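Local coordinates for protein DNA polymerase III beta subunit (Streptococcus pyogenes, PDB 2AVT) that probably forms a ring-shaped dimeric sliding clamp that encircles DNA and tethers the replicative polymerase to its template, at residues 160-168 against 202-210; 182-190 against 366-374. All coordinates share one frame; numbering follows the deposited sequence.

Interaction 1: 160-168 against 202-210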
ATOM      1  N   PRO A 160       3.992  22.348  20.656  1.00 59.42           N
ATOM      2  CA  PRO A 160       3.870  22.787  19.262  1.00 58.31           C
ATOM      3  C   PRO A 160       5.187  23.130  18.557  1.00 56.77           C
ATOM      4  O   PRO A 160       5.521  22.538  17.536  1.00 56.44           O
ATOM      5  CB  PRO A 160       2.948  24.001  19.370  1.00 57.88           C
ATOM      6  CG  PRO A 160       2.058  23.630  20.511  1.00 59.01           C
ATOM      7  CD  PRO A 160       3.046  23.078  21.517  1.00 58.62           C
ATOM      8  N   ILE A 161       5.927  24.088  19.110  1.00 55.79           N
ATOM      9  CA  ILE A 161       7.190  24.524  18.518  1.00 54.85           C
ATOM     10  C   ILE A 161       8.153  23.422  18.079  1.00 51.97           C
ATOM     11  O   ILE A 161       8.813  23.564  17.054  1.00 52.50           O
ATOM     12  CB  ILE A 161       7.938  25.508  19.456  1.00 56.16           C
ATOM     13  CG1 ILE A 161       8.026  24.938  20.871  1.00 57.34           C
ATOM     14  CG2 ILE A 161       7.237  26.853  19.463  1.00 57.71           C
ATOM     15  CD1 ILE A 161       9.098  23.897  21.040  1.00 59.67           C
ATOM     16  N   LEU A 162       8.242  22.328  18.834  1.00 48.64           N
ATOM     17  CA  LEU A 162       9.146  21.241  18.465  1.00 46.26           C
ATOM     18  C   LEU A 162       8.624  20.436  17.281  1.00 45.56           C
ATOM     19  O   LEU A 162       9.343  19.618  16.707  1.00 42.97           O
ATOM     20  CB  LEU A 162       9.372  20.291  19.643  1.00 47.06           C
ATOM     21  CG  LEU A 162      10.225  20.776  20.818  1.00 48.59           C
ATOM     22  CD1 LEU A 162      10.660  19.567  21.635  1.00 47.12           C
ATOM     23  CD2 LEU A 162      11.454  21.523  20.311  1.00 48.00           C
ATOM     24  N   THR A 163       7.366  20.670  16.926  1.00 44.48           N
ATOM     25  CA  THR A 163       6.738  19.965  15.819  1.00 43.97           C
ATOM     26  C   THR A 163       7.244  20.495  14.481  1.00 42.36           C
ATOM     27  O   THR A 163       7.145  19.823  13.460  1.00 42.65           O
ATOM     28  CB  THR A 163       5.202  20.125  15.869  1.00 44.32           C
ATOM     29  OG1 THR A 163       4.718  19.717  17.156  1.00 48.77           O
ATOM     30  CG2 THR A 163       4.544  19.271  14.805  1.00 44.95           C
ATOM     31  N   GLY A 164       7.795  21.700  14.492  1.00 41.49           N
ATOM     32  CA  GLY A 164       8.281  22.275  13.250  1.00 40.83           C
ATOM     33  C   GLY A 164       9.784  22.296  13.068  1.00 39.16           C
ATOM     34  O   GLY A 164      10.541  21.798  13.902  1.00 39.96           O
ATOM     35  N   VAL A 165      10.209  22.866  11.947  1.00 37.45           N
ATOM     36  CA  VAL A 165      11.622  22.997  11.623  1.00 36.53           C
ATOM     37  C   VAL A 165      11.931  24.470  11.817  1.00 33.72           C
ATOM     38  O   VAL A 165      11.240  25.322  11.267  1.00 33.81           O
ATOM     39  CB  VAL A 165      11.902  22.594  10.147  1.00 36.49           C
ATOM     40  CG1 VAL A 165      13.385  22.776   9.811  1.00 36.17           C
ATOM     41  CG2 VAL A 165      11.501  21.148   9.925  1.00 36.76           C
ATOM     42  N   HIS A 166      12.936  24.778  12.628  1.00 35.20           N
ATOM     43  CA  HIS A 166      13.304  26.178  12.854  1.00 35.83           C
ATOM     44  C   HIS A 166      14.200  26.628  11.709  1.00 34.33           C
ATOM     45  O   HIS A 166      15.255  26.043  11.481  1.00 34.55           O
ATOM     46  CB  HIS A 166      14.061  26.341  14.179  1.00 35.43           C
ATOM     47  CG  HIS A 166      14.245  27.771  14.597  1.00 36.34           C
ATOM     48  ND1 HIS A 166      15.162  28.158  15.552  1.00 39.25           N
ATOM     49  CD2 HIS A 166      13.613  28.905  14.207  1.00 38.77           C
ATOM     50  CE1 HIS A 166      15.088  29.466  15.730  1.00 39.69           C
ATOM     51  NE2 HIS A 166      14.154  29.943  14.926  1.00 38.31           N
ATOM     52  N   ILE A 167      13.771  27.653  10.982  1.00 36.08           N
ATOM     53  CA  ILE A 167      14.551  28.186   9.859  1.00 37.35           C
ATOM     54  C   ILE A 167      14.860  29.643  10.184  1.00 37.10           C
ATOM     55  O   ILE A 167      13.942  30.435  10.406  1.00 34.55           O
ATOM     56  CB  ILE A 167      13.757  28.154   8.530  1.00 37.86           C
ATOM     57  CG1 ILE A 167      13.213  26.751   8.260  1.00 39.20           C
ATOM     58  CG2 ILE A 167      14.661  28.570   7.385  1.00 38.26           C
ATOM     59  CD1 ILE A 167      14.275  25.717   8.031  1.00 40.91           C
ATOM     60  N   VAL A 168      16.146  29.995  10.207  1.00 37.20           N
ATOM     61  CA  VAL A 168      16.556  31.362  10.536  1.00 40.21           C
ATOM     62  C   VAL A 168      17.633  31.945   9.622  1.00 40.15           C
ATOM     63  O   VAL A 168      18.603  31.270   9.284  1.00 40.30           O
ATOM     64  CB  VAL A 168      17.118  31.449  11.979  1.00 39.91           C
ATOM     65  CG1 VAL A 168      17.448  32.895  12.323  1.00 40.58           C
ATOM     66  CG2 VAL A 168      16.133  30.885  12.959  1.00 39.32           C
ATOM     67  N   VAL A 202       9.232  28.990  12.313  1.00 34.18           N
ATOM     68  CA  VAL A 202       9.154  27.575  12.622  1.00 33.89           C
ATOM     69  C   VAL A 202       8.036  27.066  11.723  1.00 33.86           C
ATOM     70  O   VAL A 202       6.905  27.546  11.796  1.00 33.31           O
ATOM     71  CB  VAL A 202       8.797  27.337  14.101  1.00 34.97           C
ATOM     72  CG1 VAL A 202       8.720  25.845  14.380  1.00 33.07           C
ATOM     73  CG2 VAL A 202       9.847  27.992  15.001  1.00 32.50           C
ATOM     74  N   LEU A 203       8.369  26.113  10.861  1.00 34.37           N
ATOM     75  CA  LEU A 203       7.405  25.563   9.917  1.00 34.34           C
ATOM     76  C   LEU A 203       7.083  24.113  10.238  1.00 32.70           C
ATOM     77  O   LEU A 203       7.987  23.278  10.351  1.00 30.76           O
ATOM     78  CB  LEU A 203       7.965  25.658   8.495  1.00 37.94           C
ATOM     79  CG  LEU A 203       6.920  25.572   7.385  1.00 40.51           C
ATOM     80  CD1 LEU A 203       5.947  26.728   7.557  1.00 44.36           C
ATOM     81  CD2 LEU A 203       7.578  25.654   6.024  1.00 44.29           C
ATOM     82  N   PRO A 204       5.786  23.791  10.384  1.00 31.54           N
ATOM     83  CA  PRO A 204       5.350  22.424  10.694  1.00 31.49           C
ATOM     84  C   PRO A 204       6.047  21.469   9.735  1.00 32.45           C
ATOM     85  O   PRO A 204       6.014  21.672   8.521  1.00 33.59           O
ATOM     86  CB  PRO A 204       3.836  22.489  10.467  1.00 31.91           C
ATOM     87  CG  PRO A 204       3.504  23.887  10.815  1.00 29.43           C
ATOM     88  CD  PRO A 204       4.625  24.673  10.163  1.00 30.80           C
ATOM     89  N   SER A 205       6.687  20.440  10.273  1.00 32.64           N
ATOM     90  CA  SER A 205       7.419  19.497   9.444  1.00 34.42           C
ATOM     91  C   SER A 205       6.603  18.822   8.353  1.00 36.11           C
ATOM     92  O   SER A 205       7.109  18.594   7.250  1.00 34.69           O
ATOM     93  CB  SER A 205       8.087  18.437  10.320  1.00 36.15           C
ATOM     94  OG  SER A 205       7.147  17.843  11.194  1.00 42.73           O
ATOM     95  N   LYS A 206       5.348  18.491   8.641  1.00 36.14           N
ATOM     96  CA  LYS A 206       4.535  17.831   7.631  1.00 36.46           C
ATOM     97  C   LYS A 206       4.337  18.751   6.440  1.00 33.94           C
ATOM     98  O   LYS A 206       4.328  18.307   5.297  1.00 33.09           O
ATOM     99  CB  LYS A 206       3.169  17.429   8.197  1.00 39.94           C
ATOM    100  CG  LYS A 206       2.378  16.545   7.241  1.00 42.89           C
ATOM    101  CD  LYS A 206       1.154  15.935   7.907  1.00 47.40           C
ATOM    102  CE  LYS A 206       0.636  14.753   7.098  1.00 49.50           C
ATOM    103  NZ  LYS A 206       1.707  13.725   6.903  1.00 51.34           N
ATOM    104  N   SER A 207       4.182  20.038   6.716  1.00 32.64           N
ATOM    105  CA  SER A 207       3.983  21.016   5.663  1.00 33.59           C
ATOM    106  C   SER A 207       5.182  21.063   4.716  1.00 34.03           C
ATOM    107  O   SER A 207       5.031  21.334   3.528  1.00 32.48           O
ATOM    108  CB  SER A 207       3.734  22.396   6.276  1.00 33.24           C
ATOM    109  OG  SER A 207       2.562  22.384   7.077  1.00 35.24           O
ATOM    110  N   LEU A 208       6.373  20.793   5.243  1.00 34.39           N
ATOM    111  CA  LEU A 208       7.581  20.810   4.428  1.00 34.63           C
ATOM    112  C   LEU A 208       7.663  19.568   3.549  1.00 35.28           C
ATOM    113  O   LEU A 208       8.108  19.644   2.397  1.00 33.90           O
ATOM    114  CB  LEU A 208       8.823  20.921   5.322  1.00 33.71           C
ATOM    115  CG  LEU A 208       9.041  22.337   5.855  1.00 30.61           C
ATOM    116  CD1 LEU A 208      10.229  22.375   6.800  1.00 32.94           C
ATOM    117  CD2 LEU A 208       9.258  23.274   4.677  1.00 32.19           C
ATOM    118  N   ARG A 209       7.236  18.428   4.085  1.00 34.30           N
ATOM    119  CA  ARG A 209       7.245  17.193   3.302  1.00 35.85           C
ATOM    120  C   ARG A 209       6.339  17.380   2.082  1.00 33.46           C
ATOM    121  O   ARG A 209       6.630  16.880   0.997  1.00 33.58           O
ATOM    122  CB  ARG A 209       6.740  16.014   4.135  1.00 37.94           C
ATOM    123  CG  ARG A 209       7.567  15.746   5.385  1.00 44.47           C
ATOM    124  CD  ARG A 209       7.997  14.287   5.471  1.00 47.85           C
ATOM    125  NE  ARG A 209       7.268  13.532   6.487  1.00 52.35           N
ATOM    126  CZ  ARG A 209       5.990  13.164   6.396  1.00 54.13           C
ATOM    127  NH1 ARG A 209       5.270  13.480   5.326  1.00 53.68           N
ATOM    128  NH2 ARG A 209       5.434  12.470   7.383  1.00 53.29           N
ATOM    129  N   GLU A 210       5.240  18.103   2.267  1.00 31.86           N
ATOM    130  CA  GLU A 210       4.309  18.352   1.174  1.00 32.57           C
ATOM    131  C   GLU A 210       4.936  19.275   0.121  1.00 31.58           C
ATOM    132  O   GLU A 210       4.627  19.165  -1.066  1.00 28.48           O
ATOM    133  CB  GLU A 210       3.006  18.959   1.705  1.00 32.86           C
ATOM    134  CG  GLU A 210       2.180  18.010   2.575  1.00 39.83           C
ATOM    135  CD  GLU A 210       1.781  16.729   1.852  1.00 42.14           C
ATOM    136  OE1 GLU A 210       1.185  16.816   0.759  1.00 45.90           O
ATOM    137  OE2 GLU A 210       2.058  15.630   2.378  1.00 46.02           O
TER

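Interaction 2: 182-190 against 366-374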
ATOM      1  N   SER A 182      14.137  16.828  21.135  1.00 56.80           N
ATOM      2  CA  SER A 182      14.768  16.824  22.457  1.00 57.15           C
ATOM      3  C   SER A 182      15.227  15.421  22.820  1.00 56.75           C
ATOM      4  O   SER A 182      15.217  15.008  23.981  1.00 58.94           O
ATOM      5  CB  SER A 182      13.809  17.340  23.522  1.00 57.98           C
ATOM      6  OG  SER A 182      12.703  16.470  23.689  1.00 57.43           O
ATOM      7  N   HIS A 183      15.614  14.690  21.788  1.00 55.95           N
ATOM      8  CA  HIS A 183      16.130  13.336  21.910  1.00 54.25           C
ATOM      9  C   HIS A 183      17.257  13.268  20.881  1.00 54.00           C
ATOM     10  O   HIS A 183      18.334  12.728  21.140  1.00 52.53           O
ATOM     11  CB  HIS A 183      15.045  12.312  21.570  1.00 56.45           C
ATOM     12  CG  HIS A 183      13.988  12.173  22.626  1.00 58.74           C
ATOM     13  ND1 HIS A 183      14.266  11.717  23.896  1.00 58.90           N
ATOM     14  CD2 HIS A 183      12.661  12.436  22.601  1.00 59.41           C
ATOM     15  CE1 HIS A 183      13.154  11.710  24.610  1.00 59.40           C
ATOM     16  NE2 HIS A 183      12.166  12.142  23.852  1.00 59.72           N
ATOM     17  N   ARG A 184      16.972  13.849  19.718  1.00 52.57           N
ATOM     18  CA  ARG A 184      17.881  13.913  18.586  1.00 51.38           C
ATOM     19  C   ARG A 184      17.626  15.239  17.870  1.00 48.91           C
ATOM     20  O   ARG A 184      16.566  15.835  18.009  1.00 48.79           O
ATOM     21  CB  ARG A 184      17.654  12.710  17.662  1.00 53.38           C
ATOM     22  CG  ARG A 184      16.293  12.633  17.012  1.00 56.43           C
ATOM     23  CD  ARG A 184      16.048  11.160  16.730  1.00 59.64           C
ATOM     24  NE  ARG A 184      15.205  10.880  15.570  1.00 59.90           N
ATOM     25  CZ  ARG A 184      14.051  11.479  15.315  1.00 60.41           C
ATOM     26  NH1 ARG A 184      13.589  12.413  16.133  1.00 59.65           N
ATOM     27  NH2 ARG A 184      13.348  11.118  14.251  1.00 61.94           N
ATOM     28  N   MET A 185      18.605  15.675  17.090  1.00 45.88           N
ATOM     29  CA  MET A 185      18.538  16.956  16.406  1.00 43.68           C
ATOM     30  C   MET A 185      19.275  16.913  15.082  1.00 40.91           C
ATOM     31  O   MET A 185      20.222  16.150  14.929  1.00 36.91           O
ATOM     32  CB  MET A 185      19.161  18.013  17.321  1.00 45.11           C
ATOM     33  CG  MET A 185      19.368  19.369  16.690  1.00 47.78           C
ATOM     34  SD  MET A 185      20.236  20.459  17.852  1.00 51.11           S
ATOM     35  CE  MET A 185      21.882  19.936  17.582  1.00 50.80           C
ATOM     36  N   SER A 186      18.835  17.746  14.146  1.00 39.96           N
ATOM     37  CA  SER A 186      19.438  17.834  12.825  1.00 40.14           C
ATOM     38  C   SER A 186      19.541  19.305  12.440  1.00 39.05           C
ATOM     39  O   SER A 186      18.564  20.061  12.567  1.00 40.48           O
ATOM     40  CB  SER A 186      18.579  17.098  11.801  1.00 41.34           C
ATOM     41  OG  SER A 186      19.255  17.025  10.564  1.00 44.67           O
ATOM     42  N   GLN A 187      20.724  19.706  11.974  1.00 36.91           N
ATOM     43  CA  GLN A 187      20.980  21.096  11.586  1.00 35.20           C
ATOM     44  C   GLN A 187      21.719  21.278  10.254  1.00 34.38           C
ATOM     45  O   GLN A 187      22.686  20.576   9.952  1.00 31.33           O
ATOM     46  CB  GLN A 187      21.784  21.794  12.679  1.00 34.84           C
ATOM     47  CG  GLN A 187      22.187  23.220  12.343  1.00 35.85           C
ATOM     48  CD  GLN A 187      23.314  23.719  13.229  1.00 35.38           C
ATOM     49  OE1 GLN A 187      24.474  23.311  13.081  1.00 35.03           O
ATOM     50  NE2 GLN A 187      22.978  24.587  14.163  1.00 33.36           N
ATOM     51  N   ARG A 188      21.261  22.255   9.478  1.00 34.78           N
ATOM     52  CA  ARG A 188      21.864  22.563   8.190  1.00 35.07           C
ATOM     53  C   ARG A 188      22.187  24.055   8.144  1.00 34.83           C
ATOM     54  O   ARG A 188      21.309  24.894   8.338  1.00 34.41           O
ATOM     55  CB  ARG A 188      20.904  22.204   7.047  1.00 35.40           C
ATOM     56  CG  ARG A 188      21.457  22.439   5.638  1.00 37.40           C
ATOM     57  CD  ARG A 188      22.618  21.492   5.305  1.00 40.18           C
ATOM     58  NE  ARG A 188      23.235  21.800   4.012  1.00 40.89           N
ATOM     59  CZ  ARG A 188      22.667  21.574   2.830  1.00 41.50           C
ATOM     60  NH1 ARG A 188      21.461  21.027   2.758  1.00 39.94           N
ATOM     61  NH2 ARG A 188      23.301  21.912   1.715  1.00 41.45           N
ATOM     62  N   LEU A 189      23.452  24.380   7.895  1.00 33.80           N
ATOM     63  CA  LEU A 189      23.877  25.773   7.807  1.00 34.67           C
ATOM     64  C   LEU A 189      24.291  26.068   6.378  1.00 33.93           C
ATOM     65  O   LEU A 189      24.951  25.261   5.731  1.00 34.19           O
ATOM     66  CB  LEU A 189      25.064  26.047   8.730  1.00 34.54           C
ATOM     67  CG  LEU A 189      24.925  25.738  10.217  1.00 32.54           C
ATOM     68  CD1 LEU A 189      26.183  26.234  10.925  1.00 35.10           C
ATOM     69  CD2 LEU A 189      23.690  26.412  10.795  1.00 32.27           C
ATOM     70  N   ILE A 190      23.894  27.229   5.890  1.00 35.44           N
ATOM     71  CA  ILE A 190      24.230  27.634   4.539  1.00 37.72           C
ATOM     72  C   ILE A 190      24.487  29.126   4.568  1.00 36.63           C
ATOM     73  O   ILE A 190      23.887  29.843   5.368  1.00 36.29           O
ATOM     74  CB  ILE A 190      23.058  27.334   3.568  1.00 38.55           C
ATOM     75  CG1 ILE A 190      22.916  25.823   3.379  1.00 40.91           C
ATOM     76  CG2 ILE A 190      23.287  28.015   2.238  1.00 41.31           C
ATOM     77  CD1 ILE A 190      21.781  25.426   2.453  1.00 43.63           C
ATOM     78  N   GLU A 366      28.556  19.371   2.642  1.00 52.59           N
ATOM     79  CA  GLU A 366      27.517  20.155   3.282  1.00 50.06           C
ATOM     80  C   GLU A 366      27.862  20.380   4.744  1.00 47.72           C
ATOM     81  O   GLU A 366      28.587  19.591   5.342  1.00 47.65           O
ATOM     82  CB  GLU A 366      26.177  19.420   3.220  1.00 50.29           C
ATOM     83  CG  GLU A 366      25.641  19.136   1.823  1.00 52.07           C
ATOM     84  CD  GLU A 366      24.312  18.396   1.867  1.00 53.11           C
ATOM     85  OE1 GLU A 366      23.813  18.152   2.986  1.00 52.79           O
ATOM     86  OE2 GLU A 366      23.766  18.061   0.794  1.00 52.74           O
ATOM     87  N   SER A 367      27.355  21.471   5.305  1.00 45.42           N
ATOM     88  CA  SER A 367      27.547  21.760   6.717  1.00 43.31           C
ATOM     89  C   SER A 367      26.291  21.155   7.345  1.00 41.57           C
ATOM     90  O   SER A 367      25.372  21.863   7.755  1.00 40.23           O
ATOM     91  CB  SER A 367      27.587  23.265   6.969  1.00 43.74           C
ATOM     92  OG  SER A 367      27.597  23.538   8.361  1.00 44.73           O
ATOM     93  N   PHE A 368      26.257  19.830   7.378  1.00 39.74           N
ATOM     94  CA  PHE A 368      25.125  19.085   7.908  1.00 38.73           C
ATOM     95  C   PHE A 368      25.554  18.332   9.161  1.00 36.40           C
ATOM     96  O   PHE A 368      26.339  17.394   9.098  1.00 36.89           O
ATOM     97  CB  PHE A 368      24.625  18.119   6.826  1.00 38.40           C
ATOM     98  CG  PHE A 368      23.462  17.263   7.242  1.00 39.98           C
ATOM     99  CD1 PHE A 368      22.489  17.746   8.101  1.00 40.15           C
ATOM    100  CD2 PHE A 368      23.315  15.986   6.718  1.00 40.15           C
ATOM    101  CE1 PHE A 368      21.384  16.968   8.430  1.00 40.10           C
ATOM    102  CE2 PHE A 368      22.216  15.203   7.042  1.00 40.23           C
ATOM    103  CZ  PHE A 368      21.248  15.696   7.900  1.00 37.96           C
ATOM    104  N   ILE A 369      25.030  18.763  10.298  1.00 34.96           N
ATOM    105  CA  ILE A 369      25.351  18.146  11.573  1.00 36.26           C
ATOM    106  C   ILE A 369      24.102  17.593  12.251  1.00 35.92           C
ATOM    107  O   ILE A 369      23.075  18.270  12.315  1.00 35.15           O
ATOM    108  CB  ILE A 369      25.980  19.166  12.531  1.00 37.60           C
ATOM    109  CG1 ILE A 369      27.328  19.645  11.978  1.00 39.64           C
ATOM    110  CG2 ILE A 369      26.130  18.542  13.913  1.00 39.99           C
ATOM    111  CD1 ILE A 369      27.924  20.820  12.745  1.00 40.00           C
ATOM    112  N   GLN A 370      24.193  16.362  12.741  1.00 36.23           N
ATOM    113  CA  GLN A 370      23.086  15.734  13.455  1.00 36.96           C
ATOM    114  C   GLN A 370      23.592  15.354  14.842  1.00 37.30           C
ATOM    115  O   GLN A 370      24.741  14.943  15.001  1.00 36.58           O
ATOM    116  CB  GLN A 370      22.583  14.492  12.715  1.00 35.55           C
ATOM    117  CG  GLN A 370      21.967  14.796  11.352  1.00 34.46           C
ATOM    118  CD  GLN A 370      21.449  13.556  10.669  1.00 33.14           C
ATOM    119  OE1 GLN A 370      20.347  13.083  10.963  1.00 36.21           O
ATOM    120  NE2 GLN A 370      22.242  13.009   9.762  1.00 33.01           N
ATOM    121  N   LEU A 371      22.718  15.496  15.835  1.00 38.31           N
ATOM    122  CA  LEU A 371      23.052  15.218  17.230  1.00 40.31           C
ATOM    123  C   LEU A 371      22.094  14.160  17.801  1.00 39.97           C
ATOM    124  O   LEU A 371      20.882  14.272  17.643  1.00 39.25           O
ATOM    125  CB  LEU A 371      22.934  16.528  18.020  1.00 42.15           C
ATOM    126  CG  LEU A 371      23.636  16.773  19.362  1.00 46.34           C
ATOM    127  CD1 LEU A 371      25.137  16.831  19.149  1.00 46.26           C
ATOM    128  CD2 LEU A 371      23.157  18.096  19.958  1.00 45.70           C
ATOM    129  N   ILE A 372      22.640  13.139  18.458  1.00 39.93           N
ATOM    130  CA  ILE A 372      21.830  12.077  19.053  1.00 40.51           C
ATOM    131  C   ILE A 372      22.185  11.864  20.520  1.00 41.82           C
ATOM    132  O   ILE A 372      23.342  11.601  20.858  1.00 41.20           O
ATOM    133  CB  ILE A 372      22.037  10.732  18.337  1.00 40.81           C
ATOM    134  CG1 ILE A 372      21.485  10.795  16.914  1.00 41.48           C
ATOM    135  CG2 ILE A 372      21.355   9.617  19.130  1.00 41.11           C
ATOM    136  CD1 ILE A 372      21.744   9.528  16.109  1.00 40.78           C
ATOM    137  N   THR A 373      21.189  11.973  21.388  1.00 41.96           N
ATOM    138  CA  THR A 373      21.404  11.782  22.814  1.00 42.01           C
ATOM    139  C   THR A 373      21.395  10.296  23.146  1.00 42.81           C
ATOM    140  O   THR A 373      20.493   9.560  22.745  1.00 43.24           O
ATOM    141  CB  THR A 373      20.320  12.485  23.627  1.00 42.01           C
ATOM    142  OG1 THR A 373      20.376  13.895  23.369  1.00 41.21           O
ATOM    143  CG2 THR A 373      20.516  12.227  25.109  1.00 42.32           C
ATOM    144  N   PRO A 374      22.414   9.832  23.879  1.00 43.51           N
ATOM    145  CA  PRO A 374      22.544   8.429  24.275  1.00 43.23           C
ATOM    146  C   PRO A 374      21.716   8.065  25.508  1.00 42.91           C
ATOM    147  O   PRO A 374      21.058   8.915  26.109  1.00 41.42           O
ATOM    148  CB  PRO A 374      24.040   8.289  24.519  1.00 42.73           C
ATOM    149  CG  PRO A 374      24.378   9.613  25.127  1.00 42.81           C
ATOM    150  CD  PRO A 374      23.607  10.605  24.275  1.00 43.18           C
TER
HETATM  151  O   HOH W   1      25.164  22.288  10.478  1.00 35.16           O
HETATM  152  O   HOH W   2      25.524  23.631   3.860  1.00 41.69           O

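Interaction 1: 160-168 against 202-210
Strand 164-168 runs antiparallel to residues 202-204, the end of strand 199-204, their axes 4.1 Å apart at closest approach, and the chain passes straight from the second strand into helix 205-210. Val-165 and Leu-203 form the hydrogen-bonded pair: Val-165 N donates to Leu-203 O at 2.8 Å, from above the carbonyl plane, and Leu-203 N returns a bond to Val-165 O at 3.0 Å. Gly-164 stands against Pro-204 in the adjoining non-hydrogen-bonded pair. Here the chains draw close, with Gly-164 CA only 3.1 Å from Leu-203 O. At the helix start the pairing is carried on by Thr-163 O, which accepts Ser-205 N at 3.3 Å in a nearly straight bond (166°); Ser-205 OG also lies close to this oxygen. Pro-204 occupies the N-cap position.

The side chains separate onto two faces. On one, Val-202 divides its branches: CG1, anti to the backbone N (chi1 180°), reaches over Gly-164 CA to within 3.5 Å of Ile-161 O, whereas CG2 meets His-166 CD2, coming at the imidazole obliquely. Tyr-249 adds a second ring beside His-166. On the other face Val-165 CG2 packs on Leu-208 CD1 at 3.6 Å, one methyl against another, so that the first turn of the helix is held on the strand by an apolar contact.

Most of the contact is buried, and its polar share is largely backbone to backbone. Strand pairing satisfies the amides and carbonyls of Val-165 and Leu-203, Thr-163 O takes up an amide of the first helical turn, and branched aliphatic groups pack round them where strand gives way to helix in the central domain.

Interaction 2: 182-190 against 366-374
Arg-188 and Glu-366 lie flat on each other, their guanidinium and carboxylate planes only 6° apart. Glu-366 OE1 sits over the centre of the guanidinium, 3.6 Å from Arg-188 CZ, so this long salt bridge rests on charge alone, with no N-H aimed at the oxygen. A bend at chi2 (67°) turns the arginine chain across toward the neighbouring strand, and Ile-190 CD1 covers the opposite face of the group. Arg-188 NH1 has a second carboxylate in Glu-148, while Arg-188 NE donates to water 2, which also accepts Ser-367 N.

On the same face of the sheet, Phe-368 presents its ring edge to two oxygens: Ser-186 OG lies in the ring plane 3.0 Å from Phe-368 CE1, and Gln-187 O stands near CD1. The Ser-186 hydroxyl is hydrogen-bonded to Glu-148 O. On the opposite face of the sheet, Met-185 bends at chi3 (82°) and lays CE obliquely against Leu-371; the 3.3 Å between Met-185 CE and Leu-371 CD2 is shorter than usual van der Waals contact and should bear no further weight. Antiparallel backbone bonds set these pairs in place, among them Gln-187 N to Ile-369 O at 2.8 Å; at the far end Thr-373 N reaches His-183 O at 3.0 Å.

The two strands are adjacent in one continuous sheet, between 174-180 and 357-361, and join the central domain to the C-terminal one. Helix 139-149 packs against the face bearing Arg-188 and Phe-368, and farther along that face Arg-184 and Gln-370 reach Glu-336 and Ser-337 of helix 331-339.

In the fold
From the N terminus, the chain passes through the first domain before reaching 160-168, turns through strand 174-180 into 182-190, and comes back along 199-204. Interaction 1 closes this short excursion inside the central domain, 202-210 returning beside 160-168. Interaction 2 closes a far longer loop, since 366-374 arrives near the C terminus after some 175 further residues. The segments alternate in sequence, so the two loops cross rather than nest. Both contacts belong to the same nine-stranded antiparallel sheet, their centres about 15 Å apart: interaction 1 pairs 199-204, one of the sheet's two outermost strands within this chain, with 164-170, and interaction 2 is the seam between central and C-terminal domains.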